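Local coordinates for Non-structural protein 11 (Prrsv 16244b, PDB 5EYI), which probably cleaves RNA at uridylates as the NendoU endoribonuclease of an arterivirus, degrading viral polyuridine tracts and so hiding viral RNA from host double-stranded-RNA sensors, at residues 6-11 against 70-75; 21-26 against 40-45; 13-18 against 50-55; 109-114 against 180-185. The protein carries 1 engineered substitution. One frame throughout, in Å; residues are numbered along the deposited sequence.

Contact 1: 6-11 against 70-75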
loop_
_atom_site.group_PDB
_atom_site.type_symbol
_atom_site.label_atom_id
_atom_site.label_comp_id
_atom_site.label_asym_id
_atom_site.label_seq_id
_atom_site.Cartn_x
_atom_site.Cartn_y
_atom_site.Cartn_z
ATOM N N SER A 6 -28.264 -15.625 5.182
ATOM C CA SER A 6 -27.697 -15.791 3.852
ATOM C C SER A 6 -26.793 -14.603 3.556
ATOM O O SER A 6 -26.924 -13.557 4.201
ATOM C CB SER A 6 -28.810 -15.897 2.806
ATOM O OG SER A 6 -29.847 -14.971 3.054
ATOM N N PRO A 7 -25.865 -14.768 2.593
ATOM C CA PRO A 7 -24.930 -13.696 2.311
ATOM C C PRO A 7 -25.572 -12.491 1.674
ATOM O O PRO A 7 -26.621 -12.598 1.005
ATOM C CB PRO A 7 -23.935 -14.332 1.328
ATOM C CG PRO A 7 -24.676 -15.462 0.717
ATOM C CD PRO A 7 -25.549 -15.982 1.817
ATOM N N LEU A 8 -24.925 -11.349 1.888
ATOM C CA LEU A 8 -25.196 -10.153 1.090
ATOM C C LEU A 8 -24.880 -10.504 -0.373
ATOM O O LEU A 8 -23.980 -11.307 -0.620
ATOM C CB LEU A 8 -24.332 -8.980 1.560
ATOM C CG LEU A 8 -24.559 -8.514 3.013
ATOM C CD1 LEU A 8 -23.479 -7.535 3.428
ATOM C CD2 LEU A 8 -25.928 -7.892 3.176
ATOM N N PRO A 9 -25.624 -9.930 -1.342
ATOM C CA PRO A 9 -25.422 -10.385 -2.735
ATOM C C PRO A 9 -23.971 -10.398 -3.226
ATOM O O PRO A 9 -23.537 -11.372 -3.837
ATOM C CB PRO A 9 -26.287 -9.421 -3.547
ATOM C CG PRO A 9 -27.398 -9.056 -2.613
ATOM C CD PRO A 9 -26.809 -9.055 -1.225
ATOM N N LYS A 10 -23.233 -9.340 -2.910
ATOM C CA LYS A 10 -21.838 -9.195 -3.332
ATOM C C LYS A 10 -20.900 -10.341 -2.942
ATOM O O LYS A 10 -19.983 -10.648 -3.699
ATOM C CB LYS A 10 -21.263 -7.871 -2.836
ATOM C CG LYS A 10 -21.200 -7.713 -1.321
ATOM C CD LYS A 10 -21.038 -6.257 -0.947
ATOM C CE LYS A 10 -21.134 -6.079 0.554
ATOM N NZ LYS A 10 -21.053 -4.641 0.917
ATOM N N VAL A 11 -21.121 -10.960 -1.777
ATOM C CA VAL A 11 -20.295 -12.083 -1.318
ATOM C C VAL A 11 -20.418 -13.249 -2.297
ATOM O O VAL A 11 -19.404 -13.808 -2.742
ATOM C CB VAL A 11 -20.683 -12.545 0.112
ATOM C CG1 VAL A 11 -20.160 -13.937 0.424
ATOM C CG2 VAL A 11 -20.165 -11.560 1.150
ATOM N N GLY A 70 -22.313 -8.961 7.349
ATOM C CA GLY A 70 -23.709 -8.599 7.141
ATOM C C GLY A 70 -24.411 -9.788 6.519
ATOM O O GLY A 70 -23.777 -10.638 5.894
ATOM N N TYR A 71 -25.714 -9.882 6.726
ATOM C CA TYR A 71 -26.463 -11.040 6.252
ATOM C C TYR A 71 -27.911 -10.697 6.070
ATOM O O TYR A 71 -28.377 -9.664 6.540
ATOM C CB TYR A 71 -26.302 -12.229 7.214
ATOM C CG TYR A 71 -26.896 -12.024 8.597
ATOM C CD1 TYR A 71 -28.168 -12.504 8.908
ATOM C CD2 TYR A 71 -26.189 -11.360 9.595
ATOM C CE1 TYR A 71 -28.725 -12.319 10.167
ATOM C CE2 TYR A 71 -26.736 -11.167 10.863
ATOM C CZ TYR A 71 -28.004 -11.659 11.142
ATOM O OH TYR A 71 -28.556 -11.482 12.384
ATOM N N MET A 72 -28.612 -11.589 5.390
ATOM C CA MET A 72 -30.034 -11.442 5.135
ATOM C C MET A 72 -30.825 -12.640 5.637
ATOM O O MET A 72 -30.347 -13.782 5.607
ATOM C CB MET A 72 -30.283 -11.236 3.638
ATOM C CG MET A 72 -29.609 -9.982 3.106
ATOM S SD MET A 72 -30.073 -9.514 1.426
ATOM C CE MET A 72 -31.822 -9.160 1.592
ATOM N N VAL A 73 -32.028 -12.359 6.131
ATOM C CA VAL A 73 -33.034 -13.374 6.391
ATOM C C VAL A 73 -34.260 -12.870 5.664
ATOM O O VAL A 73 -34.840 -11.850 6.043
ATOM C CB VAL A 73 -33.331 -13.548 7.892
ATOM C CG1 VAL A 73 -34.395 -14.631 8.103
ATOM C CG2 VAL A 73 -32.054 -13.871 8.655
ATOM N N GLY A 74 -34.635 -13.557 4.591
ATOM C CA GLY A 74 -35.678 -13.065 3.710
ATOM C C GLY A 74 -35.205 -11.760 3.093
ATOM O O GLY A 74 -34.016 -11.620 2.776
ATOM N N PRO A 75 -36.111 -10.778 2.958
ATOM C CA PRO A 75 -35.717 -9.510 2.355
ATOM C C PRO A 75 -35.002 -8.534 3.309
ATOM O O PRO A 75 -34.578 -7.469 2.862
ATOM C CB PRO A 75 -37.053 -8.935 1.880
ATOM C CG PRO A 75 -38.036 -9.440 2.871
ATOM C CD PRO A 75 -37.533 -10.778 3.348
HETATM O O HOH W 1 -32.806 -13.984 2.008
HETATM O O HOH W 2 -32.177 -15.837 4.085
HETATM O O HOH W 3 -22.547 -11.263 3.646
#

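Contact 2: 21-26 against 40-45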
loop_
_atom_site.group_PDB
_atom_site.type_symbol
_atom_site.label_atom_id
_atom_site.label_comp_id
_atom_site.label_asym_id
_atom_site.label_seq_id
_atom_site.Cartn_x
_atom_site.Cartn_y
_atom_site.Cartn_z
ATOM N N PRO A 21 -32.525 -20.550 -6.706
ATOM C CA PRO A 21 -33.917 -20.974 -6.756
ATOM C C PRO A 21 -34.756 -20.460 -5.582
ATOM O O PRO A 21 -35.957 -20.307 -5.751
ATOM C CB PRO A 21 -33.819 -22.500 -6.732
ATOM C CG PRO A 21 -32.546 -22.776 -6.023
ATOM C CD PRO A 21 -31.620 -21.659 -6.368
ATOM N N ASP A 22 -34.133 -20.173 -4.433
ATOM C CA ASP A 22 -34.870 -19.916 -3.177
ATOM C C ASP A 22 -34.663 -18.555 -2.500
ATOM O O ASP A 22 -35.550 -18.100 -1.805
ATOM C CB ASP A 22 -34.591 -21.039 -2.154
ATOM C CG ASP A 22 -33.097 -21.234 -1.858
ATOM O OD1 ASP A 22 -32.302 -21.346 -2.816
ATOM O OD2 ASP A 22 -32.721 -21.307 -0.666
ATOM N N LEU A 23 -33.514 -17.913 -2.695
ATOM C CA LEU A 23 -33.153 -16.676 -2.001
ATOM C C LEU A 23 -33.554 -15.441 -2.792
ATOM O O LEU A 23 -33.128 -15.269 -3.931
ATOM C CB LEU A 23 -31.645 -16.643 -1.761
ATOM C CG LEU A 23 -31.119 -17.671 -0.760
ATOM C CD1 LEU A 23 -29.600 -17.698 -0.790
ATOM C CD2 LEU A 23 -31.639 -17.357 0.637
ATOM N N THR A 24 -34.347 -14.570 -2.172
ATOM C CA THR A 24 -34.957 -13.449 -2.885
ATOM C C THR A 24 -33.972 -12.369 -3.297
ATOM O O THR A 24 -34.225 -11.666 -4.272
ATOM C CB THR A 24 -36.094 -12.788 -2.079
ATOM O OG1 THR A 24 -35.609 -12.391 -0.786
ATOM C CG2 THR A 24 -37.248 -13.760 -1.929
ATOM N N GLN A 25 -32.855 -12.244 -2.578
ATOM C CA GLN A 25 -31.865 -11.203 -2.897
ATOM C C GLN A 25 -31.023 -11.526 -4.135
ATOM O O GLN A 25 -30.250 -10.689 -4.597
ATOM C CB GLN A 25 -30.976 -10.865 -1.686
ATOM C CG GLN A 25 -29.878 -11.870 -1.321
ATOM C CD GLN A 25 -30.325 -12.897 -0.298
ATOM O OE1 GLN A 25 -31.475 -13.348 -0.318
ATOM N NE2 GLN A 25 -29.414 -13.285 0.597
ATOM N N PHE A 26 -31.152 -12.736 -4.656
ATOM C CA PHE A 26 -30.479 -13.114 -5.887
ATOM C C PHE A 26 -31.466 -13.250 -7.037
ATOM O O PHE A 26 -32.669 -13.273 -6.824
ATOM C CB PHE A 26 -29.712 -14.403 -5.656
ATOM C CG PHE A 26 -28.601 -14.253 -4.668
ATOM C CD1 PHE A 26 -27.438 -13.581 -5.024
ATOM C CD2 PHE A 26 -28.718 -14.757 -3.374
ATOM C CE1 PHE A 26 -26.408 -13.429 -4.113
ATOM C CE2 PHE A 26 -27.692 -14.605 -2.453
ATOM C CZ PHE A 26 -26.534 -13.942 -2.822
ATOM N N VAL A 40 -26.632 -20.126 -5.622
ATOM C CA VAL A 40 -26.479 -19.798 -4.217
ATOM C C VAL A 40 -27.828 -20.106 -3.585
ATOM O O VAL A 40 -28.875 -19.767 -4.143
ATOM C CB VAL A 40 -26.017 -18.340 -3.971
ATOM C CG1 VAL A 40 -26.928 -17.308 -4.633
ATOM C CG2 VAL A 40 -25.897 -18.066 -2.472
ATOM N N THR A 41 -27.798 -20.775 -2.442
ATOM C CA THR A 41 -28.990 -21.404 -1.895
ATOM C C THR A 41 -28.795 -21.735 -0.420
ATOM O O THR A 41 -27.661 -21.760 0.067
ATOM C CB THR A 41 -29.316 -22.701 -2.676
ATOM O OG1 THR A 41 -30.550 -23.261 -2.212
ATOM C CG2 THR A 41 -28.185 -23.741 -2.544
ATOM N N THR A 42 -29.902 -21.976 0.287
ATOM C CA THR A 42 -29.839 -22.557 1.635
ATOM C C THR A 42 -30.196 -24.045 1.636
ATOM O O THR A 42 -30.201 -24.668 2.698
ATOM C CB THR A 42 -30.713 -21.803 2.658
ATOM O OG1 THR A 42 -32.088 -21.899 2.293
ATOM C CG2 THR A 42 -30.319 -20.353 2.721
ATOM N N GLN A 43 -30.460 -24.615 0.454
ATOM C CA GLN A 43 -30.771 -26.037 0.315
ATOM C C GLN A 43 -29.563 -26.784 -0.224
ATOM O O GLN A 43 -29.115 -26.520 -1.349
ATOM C CB GLN A 43 -31.935 -26.213 -0.636
ATOM C CG GLN A 43 -33.202 -25.518 -0.165
ATOM C CD GLN A 43 -34.270 -25.480 -1.235
ATOM O OE1 GLN A 43 -34.247 -26.272 -2.176
ATOM N NE2 GLN A 43 -35.215 -24.559 -1.097
ATOM N N ASN A 44 -29.032 -27.712 0.567
ATOM C CA ASN A 44 -27.905 -28.528 0.131
ATOM C C ASN A 44 -28.373 -29.674 -0.782
ATOM O O ASN A 44 -28.332 -30.855 -0.416
ATOM C CB ASN A 44 -27.116 -29.049 1.337
ATOM C CG ASN A 44 -25.859 -29.799 0.936
ATOM O OD1 ASN A 44 -25.364 -29.669 -0.193
ATOM N ND2 ASN A 44 -25.335 -30.602 1.858
ATOM N N ASN A 45 -28.783 -29.311 -1.990
ATOM C CA ASN A 45 -29.381 -30.246 -2.915
ATOM C C ASN A 45 -28.321 -30.829 -3.840
ATOM O O ASN A 45 -27.785 -30.137 -4.712
ATOM C CB ASN A 45 -30.472 -29.544 -3.713
ATOM C CG ASN A 45 -31.392 -30.512 -4.418
ATOM O OD1 ASN A 45 -30.955 -31.528 -4.958
ATOM N ND2 ASN A 45 -32.673 -30.200 -4.419
#

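Contact 3: 13-18 against 50-55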
loop_
_atom_site.group_PDB
_atom_site.type_symbol
_atom_site.label_atom_id
_atom_site.label_comp_id
_atom_site.label_asym_id
_atom_site.label_seq_id
_atom_site.Cartn_x
_atom_site.Cartn_y
_atom_site.Cartn_z
ATOM N N HIS A 13 -21.680 -13.092 -5.398
ATOM C CA HIS A 13 -21.234 -12.639 -6.721
ATOM C C HIS A 13 -19.719 -12.797 -6.864
ATOM O O HIS A 13 -19.240 -13.335 -7.864
ATOM C CB HIS A 13 -21.593 -11.179 -6.995
ATOM C CG HIS A 13 -23.057 -10.887 -7.024
ATOM N ND1 HIS A 13 -24.020 -11.862 -7.169
ATOM C CD2 HIS A 13 -23.725 -9.714 -6.948
ATOM C CE1 HIS A 13 -25.216 -11.302 -7.156
ATOM N NE2 HIS A 13 -25.063 -9.998 -7.037
ATOM N N ASN A 14 -18.978 -12.391 -5.838
ATOM C CA ASN A 14 -17.515 -12.513 -5.849
ATOM C C ASN A 14 -17.018 -13.955 -5.975
ATOM O O ASN A 14 -15.894 -14.169 -6.409
ATOM C CB ASN A 14 -16.905 -11.841 -4.609
ATOM C CG ASN A 14 -17.153 -10.334 -4.573
ATOM O OD1 ASN A 14 -17.410 -9.715 -5.596
ATOM N ND2 ASN A 14 -17.087 -9.748 -3.397
ATOM N N LEU A 15 -17.840 -14.930 -5.570
ATOM C CA LEU A 15 -17.553 -16.362 -5.781
ATOM C C LEU A 15 -18.143 -16.944 -7.089
ATOM O O LEU A 15 -17.990 -18.129 -7.356
ATOM C CB LEU A 15 -18.050 -17.180 -4.578
ATOM C CG LEU A 15 -17.316 -16.944 -3.259
ATOM C CD1 LEU A 15 -18.093 -17.528 -2.093
ATOM C CD2 LEU A 15 -15.917 -17.530 -3.316
ATOM N N GLY A 16 -18.797 -16.113 -7.895
ATOM C CA GLY A 16 -19.360 -16.527 -9.175
ATOM C C GLY A 16 -20.785 -17.058 -9.129
ATOM O O GLY A 16 -21.211 -17.747 -10.065
ATOM N N PHE A 17 -21.536 -16.724 -8.079
ATOM C CA PHE A 17 -22.908 -17.192 -7.929
ATOM C C PHE A 17 -23.859 -16.004 -7.955
ATOM O O PHE A 17 -23.711 -15.051 -7.161
ATOM C CB PHE A 17 -23.058 -17.996 -6.638
ATOM C CG PHE A 17 -22.248 -19.251 -6.618
ATOM C CD1 PHE A 17 -20.901 -19.220 -6.271
ATOM C CD2 PHE A 17 -22.817 -20.471 -6.973
ATOM C CE1 PHE A 17 -20.143 -20.379 -6.269
ATOM C CE2 PHE A 17 -22.062 -21.640 -6.960
ATOM C CZ PHE A 17 -20.726 -21.591 -6.607
ATOM N N TYR A 18 -24.799 -16.045 -8.900
ATOM C CA TYR A 18 -25.807 -15.002 -9.075
ATOM C C TYR A 18 -27.238 -15.530 -9.012
ATOM O O TYR A 18 -28.121 -14.840 -8.510
ATOM C CB TYR A 18 -25.598 -14.275 -10.411
ATOM C CG TYR A 18 -24.247 -13.618 -10.546
ATOM C CD1 TYR A 18 -23.125 -14.370 -10.865
ATOM C CD2 TYR A 18 -24.085 -12.237 -10.357
ATOM C CE1 TYR A 18 -21.882 -13.781 -10.993
ATOM C CE2 TYR A 18 -22.837 -11.638 -10.485
ATOM C CZ TYR A 18 -21.746 -12.421 -10.808
ATOM O OH TYR A 18 -20.494 -11.871 -10.935
ATOM N N ASP A 50 -23.019 -27.573 -8.873
ATOM C CA ASP A 50 -22.296 -26.328 -8.621
ATOM C C ASP A 50 -23.214 -25.463 -7.780
ATOM O O ASP A 50 -24.208 -24.931 -8.269
ATOM C CB ASP A 50 -21.900 -25.666 -9.936
ATOM C CG ASP A 50 -21.098 -26.605 -10.820
ATOM O OD1 ASP A 50 -19.928 -26.872 -10.491
ATOM O OD2 ASP A 50 -21.646 -27.111 -11.822
ATOM N N ARG A 51 -22.918 -25.383 -6.491
ATOM C CA ARG A 51 -23.784 -24.680 -5.570
ATOM C C ARG A 51 -23.012 -24.090 -4.416
ATOM O O ARG A 51 -22.009 -24.647 -3.976
ATOM C CB ARG A 51 -24.901 -25.603 -5.056
ATOM C CG ARG A 51 -24.418 -26.819 -4.289
ATOM C CD ARG A 51 -25.579 -27.663 -3.774
ATOM N NE ARG A 51 -25.102 -28.731 -2.899
ATOM C CZ ARG A 51 -24.463 -29.834 -3.288
ATOM N NH1 ARG A 51 -24.195 -30.072 -4.573
ATOM N NH2 ARG A 51 -24.085 -30.725 -2.372
ATOM N N LEU A 52 -23.493 -22.953 -3.939
ATOM C CA LEU A 52 -22.910 -22.266 -2.804
ATOM C C LEU A 52 -23.981 -22.322 -1.741
ATOM O O LEU A 52 -24.989 -21.628 -1.857
ATOM C CB LEU A 52 -22.566 -20.818 -3.169
ATOM C CG LEU A 52 -21.915 -19.982 -2.066
ATOM C CD1 LEU A 52 -20.568 -20.579 -1.670
ATOM C CD2 LEU A 52 -21.776 -18.530 -2.514
ATOM N N VAL A 53 -23.795 -23.180 -0.737
ATOM C CA VAL A 53 -24.830 -23.388 0.268
ATOM C C VAL A 53 -24.546 -22.477 1.452
ATOM O O VAL A 53 -23.456 -22.525 2.014
ATOM C CB VAL A 53 -24.928 -24.857 0.747
ATOM C CG1 VAL A 53 -26.040 -24.997 1.788
ATOM C CG2 VAL A 53 -25.199 -25.797 -0.427
ATOM N N ALA A 54 -25.531 -21.652 1.802
ATOM C CA ALA A 54 -25.506 -20.827 3.006
ATOM C C ALA A 54 -26.299 -21.526 4.108
ATOM O O ALA A 54 -27.474 -21.859 3.923
ATOM C CB ALA A 54 -26.128 -19.478 2.716
ATOM N N SER A 55 -25.673 -21.746 5.253
ATOM C CA SER A 55 -26.317 -22.502 6.323
ATOM C C SER A 55 -26.007 -21.905 7.673
ATOM O O SER A 55 -24.953 -21.300 7.881
ATOM C CB SER A 55 -25.858 -23.961 6.294
ATOM O OG SER A 55 -24.456 -24.064 6.476
#

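Contact 4: 109-114 against 180-185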
loop_
_atom_site.group_PDB
_atom_site.type_symbol
_atom_site.label_atom_id
_atom_site.label_comp_id
_atom_site.label_asym_id
_atom_site.label_seq_id
_atom_site.Cartn_x
_atom_site.Cartn_y
_atom_site.Cartn_z
ATOM N N ARG A 109 -23.436 -2.615 6.771
ATOM C CA ARG A 109 -23.753 -1.218 7.100
ATOM C C ARG A 109 -24.104 -0.383 5.877
ATOM O O ARG A 109 -25.011 0.468 5.934
ATOM C CB ARG A 109 -22.606 -0.564 7.863
ATOM C CG ARG A 109 -22.655 -0.897 9.336
ATOM C CD ARG A 109 -21.522 -0.252 10.083
ATOM N NE ARG A 109 -20.255 -0.924 9.850
ATOM C CZ ARG A 109 -19.125 -0.636 10.492
ATOM N NH1 ARG A 109 -19.117 0.310 11.435
ATOM N NH2 ARG A 109 -18.013 -1.306 10.205
ATOM N N ILE A 110 -23.386 -0.617 4.782
ATOM C CA ILE A 110 -23.711 0.050 3.520
ATOM C C ILE A 110 -25.153 -0.280 3.075
ATOM O O ILE A 110 -25.913 0.619 2.742
ATOM C CB ILE A 110 -22.669 -0.275 2.422
ATOM C CG1 ILE A 110 -21.359 0.463 2.723
ATOM C CG2 ILE A 110 -23.165 0.132 1.038
ATOM C CD1 ILE A 110 -20.148 -0.143 2.047
ATOM N N GLU A 111 -25.538 -1.552 3.128
ATOM C CA GLU A 111 -26.839 -1.971 2.598
ATOM C C GLU A 111 -27.995 -1.401 3.416
ATOM O O GLU A 111 -28.998 -1.000 2.836
ATOM C CB GLU A 111 -26.954 -3.492 2.474
ATOM C CG GLU A 111 -26.174 -4.094 1.302
ATOM C CD GLU A 111 -24.673 -4.199 1.557
ATOM O OE1 GLU A 111 -24.208 -3.860 2.673
ATOM O OE2 GLU A 111 -23.953 -4.616 0.627
ATOM N N VAL A 112 -27.856 -1.340 4.740
ATOM C CA VAL A 112 -28.905 -0.729 5.585
ATOM C C VAL A 112 -28.721 0.764 5.820
ATOM O O VAL A 112 -29.589 1.378 6.415
ATOM C CB VAL A 112 -29.099 -1.450 6.943
ATOM C CG1 VAL A 112 -29.303 -2.932 6.720
ATOM C CG2 VAL A 112 -27.946 -1.214 7.899
ATOM N N ASP A 113 -27.607 1.330 5.350
ATOM C CA ASP A 113 -27.248 2.738 5.550
ATOM C C ASP A 113 -27.040 3.108 7.021
ATOM O O ASP A 113 -27.377 4.215 7.452
ATOM C CB ASP A 113 -28.270 3.682 4.883
ATOM C CG ASP A 113 -27.697 5.063 4.594
ATOM O OD1 ASP A 113 -26.483 5.188 4.338
ATOM O OD2 ASP A 113 -28.468 6.033 4.625
ATOM N N CYS A 114 -26.475 2.181 7.788
ATOM C CA CYS A 114 -26.064 2.478 9.149
ATOM C C CYS A 114 -24.626 2.967 9.121
ATOM O O CYS A 114 -23.731 2.224 8.724
ATOM C CB CYS A 114 -26.163 1.249 10.036
ATOM S SG CYS A 114 -25.635 1.592 11.730
ATOM N N LEU A 180 -14.139 3.166 -0.454
ATOM C CA LEU A 180 -14.792 3.084 0.836
ATOM C C LEU A 180 -15.238 1.659 1.097
ATOM O O LEU A 180 -15.682 0.977 0.172
ATOM C CB LEU A 180 -15.988 4.031 0.814
ATOM C CG LEU A 180 -16.889 4.159 2.035
ATOM C CD1 LEU A 180 -17.456 5.578 2.064
ATOM C CD2 LEU A 180 -17.998 3.112 2.056
ATOM N N THR A 181 -15.108 1.213 2.348
ATOM C CA THR A 181 -15.681 -0.062 2.792
ATOM C C THR A 181 -16.429 0.147 4.099
ATOM O O THR A 181 -16.352 1.220 4.691
ATOM C CB THR A 181 -14.605 -1.148 3.009
ATOM O OG1 THR A 181 -13.862 -0.881 4.204
ATOM C CG2 THR A 181 -13.655 -1.209 1.831
ATOM N N ASP A 182 -17.158 -0.884 4.526
ATOM C CA ASP A 182 -17.738 -0.922 5.870
ATOM C C ASP A 182 -17.194 -2.066 6.734
ATOM O O ASP A 182 -17.874 -2.536 7.655
ATOM C CB ASP A 182 -19.266 -0.952 5.801
ATOM C CG ASP A 182 -19.819 -2.240 5.239
ATOM O OD1 ASP A 182 -19.056 -3.213 5.032
ATOM O OD2 ASP A 182 -21.045 -2.273 5.021
ATOM N N VAL A 183 -15.965 -2.500 6.452
ATOM C CA VAL A 183 -15.360 -3.574 7.228
ATOM C C VAL A 183 -15.171 -3.141 8.686
ATOM O O VAL A 183 -14.912 -1.966 8.968
ATOM C CB VAL A 183 -14.003 -4.051 6.660
ATOM C CG1 VAL A 183 -14.154 -4.497 5.215
ATOM C CG2 VAL A 183 -12.931 -2.980 6.782
ATOM N N TYR A 184 -15.299 -4.101 9.591
ATOM C CA TYR A 184 -15.018 -3.897 11.006
ATOM C C TYR A 184 -13.542 -3.557 11.174
ATOM O O TYR A 184 -12.693 -4.420 10.980
ATOM C CB TYR A 184 -15.377 -5.161 11.791
ATOM C CG TYR A 184 -15.201 -5.051 13.286
ATOM C CD1 TYR A 184 -14.392 -5.946 13.982
ATOM C CD2 TYR A 184 -15.832 -4.043 14.004
ATOM C CE1 TYR A 184 -14.230 -5.847 15.358
ATOM C CE2 TYR A 184 -15.678 -3.941 15.382
ATOM C CZ TYR A 184 -14.885 -4.852 16.053
ATOM O OH TYR A 184 -14.725 -4.742 17.412
ATOM N N LEU A 185 -13.246 -2.296 11.499
ATOM C CA LEU A 185 -11.869 -1.780 11.442
ATOM C C LEU A 185 -10.818 -2.550 12.269
ATOM O O LEU A 185 -9.645 -2.614 11.862
ATOM C CB LEU A 185 -11.805 -0.287 11.797
ATOM C CG LEU A 185 -12.543 0.714 10.891
ATOM C CD1 LEU A 185 -12.402 2.118 11.456
ATOM C CD2 LEU A 185 -11.993 0.677 9.476
HETATM O O HOH W 4 -21.814 -4.269 3.466
#

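Contact 1: 6-11 against 70-75
Ser6 and Met72 face each other as an antiparallel hydrogen-bonded pair, and their backbones carry the polar part of this contact. Ser6 N donates to Met72 O over 2.8 Å with a bent N-H (130°), whereas the return bond from Met72 N to Ser6 O (2.9 Å) is much straighter at 164°.

Water extends this polar edge. Ser6 OG accepts from one water and meets the amide NE2 of Gln25; a second water, which donates to Gly74 O, lies 3.3 Å from Ser6 OG. Farther along, a third water accepts from Leu8 N and donates to Gly70 O (2.6 Å), carrying the pairing on where the strands part toward the helix for which Leu8 is the N-cap residue.

Apolar contacts come from Leu8, Pro9 and Met72. Leu8 CG sits beside the backbone N (chi1 -62°), which brings its branches over the Gly70-Tyr71 peptide, with CG 3.7 Å from Gly70 O. Leu8 CD2 also meets Met72 CG at 4.2 Å, and the sulfur SD of Met72 reaches Pro9 CD at the same distance.

The short, weakly bonded strand 6-7 is an outer strand of a three-stranded antiparallel sheet, with strand 71-73 between it and strand 76-78. Leu8 and Met72 both pack on Val77 of that third strand, while Pro7 and Tyr71 touch Tyr87 of strand 85-93.

Contact 2: 21-26 against 40-45
One carboxylate, that of Asp22, takes three hydrogen bonds from two consecutive threonines, Thr41 and Thr42, and so ties an irregular loop to the end of a strand. Thr41 is also the head of an ST turn: its OG1 accepts from Gln43 N (3.0 Å) as the chain leaves strand 39-41, a strand of the mixed sheet of the N-terminal domain, where it runs parallel to strand 51-55.

The two oxygens of Asp22 are used differently. OD1 accepts from Thr41 OG1 at 2.7 Å, with the hydroxyl standing above the carboxylate plane. OD2 takes two donors: Thr42 N arrives on the syn lone pair by an almost straight bond (172°), and the Thr42 hydroxyl comes nearly head-on to the C-O bond. With chi1 of 56°, CG of Asp22 lies between the backbone N and the carbonyl carbon, swinging the carboxylate across to the threonines. Three donors on one group hold it against rotation and would probably favour its charged form.

Beyond the polar cluster the contact becomes apolar. Leu23 spreads its two methyls over the strand end, CD1 against the Thr41 backbone and CD2 against the Thr42 methyl CG2 (3.9 Å). Helix 9-14 lies close by, its Ala12 touching both Phe26 and Val40. The Val40 side chain approaches Phe26 at about a right angle, and its CG1 makes a CH-pi contact 3.4 Å from the Phe26 ring centroid, only 13° off the ring normal.

Contact 3: 13-18 against 50-55
Phe17 lays one face of its ring over Leu52, whose CB stands 3.6 Å from the ring centroid and only 4° off the normal, a nearly centred CH-pi contact. The ring continues past this side chain onto the strand backbone: its CE2 comes 3.6 Å from Leu52 N, while the carbonyl carbon of Asp50 lies at the ring edge, near its plane.

Leu52 points toward the loop, with CG anti to the backbone N (chi1 -179°), and its methyls meet a second partner there. CD2 touches Leu15 CD1 at 3.8 Å, the two leucines crossing at about a right angle, and CD2 also reaches the rim of the Phe17 ring at CD1.

Leu15 and Phe17 flank Gly16, the positive-phi residue of the Schellman motif that closes helix 9-14. The turn sends both side chains toward strand 51-55. Across the turn, His13 ND1 donates to Phe17 O at 3.2 Å in the plane of the imidazole, tying the last turn of the helix to the exiting chain.

Pro38 and Val40 also touch Phe17. Between the two segments the contact is entirely van der Waals and CH-pi, so their association rests on the fit and burial of apolar surface.

Contact 4: 109-114 against 180-185
Arg109 and Asp182 slide past each other in opposite directions, their guanidinium and carboxylate planes 25° apart, and their charged ends do not meet. Each reaches for backbone instead. The arginine chain bends at chi3 (-75°) to bring NH2 to Asp182 O at 2.8 Å; the donor stands well above the carbonyl plane, away from the lone pairs. NH1 of the same guanidinium pairs with Glu122 of helix 120-128.

The Asp182 carboxylate, in turn, points at the start of helix 109-112. Its OD2 accepts from Ile110 N by a straight bond of 2.9 Å (172°), using the anti lone pair, and Arg109 N lies 3.0 Å from the same oxygen. An acid at this amino-terminal end would probably be stabilised in its charged form. The helix is a single short turn of the NendoU domain, closed at its other end by a Schellman motif with Asp113 as the C-prime residue.

Ile110 crosses Asp182 obliquely, its CG1 3.6 Å from OD2 and its CD1 continuing to Leu180 CD2 at 3.9 Å. On another side Glu111, whose OE2 is partnered by Lys10, turns its OE1 toward the same carboxylate, 4.2 Å from Asp182 OD2. A water donates 2.6 Å to each of these two oxygens, bridging the like charges.

In the fold
Contacts 1, 2 and 3 form one continuous cluster in the N-terminal domain, with neighbouring centres 9 to 11 Å apart. Gln25 NE2 of contact 2 reaches Pro7 O of contact 1 at 2.9 Å. Contacts 2 and 3 share adjacent strands, with Ala54 N 2.7 Å from Thr41 O, and helix 9-14 serves both contact 1 and contact 3. Contact 4 belongs to the NendoU domain and meets the cluster through contact 1, by a salt bridge of 2.9 Å between Lys10 NZ and Glu111 OE2. It is also the contact near the predicted active site: the Leu180 side chain is about 6 Å from that of His146. In contact 1, Tyr71 lines the pocket of a bound 2-(2-methoxyethoxy)ethanol, probably from the crystallisation liquor.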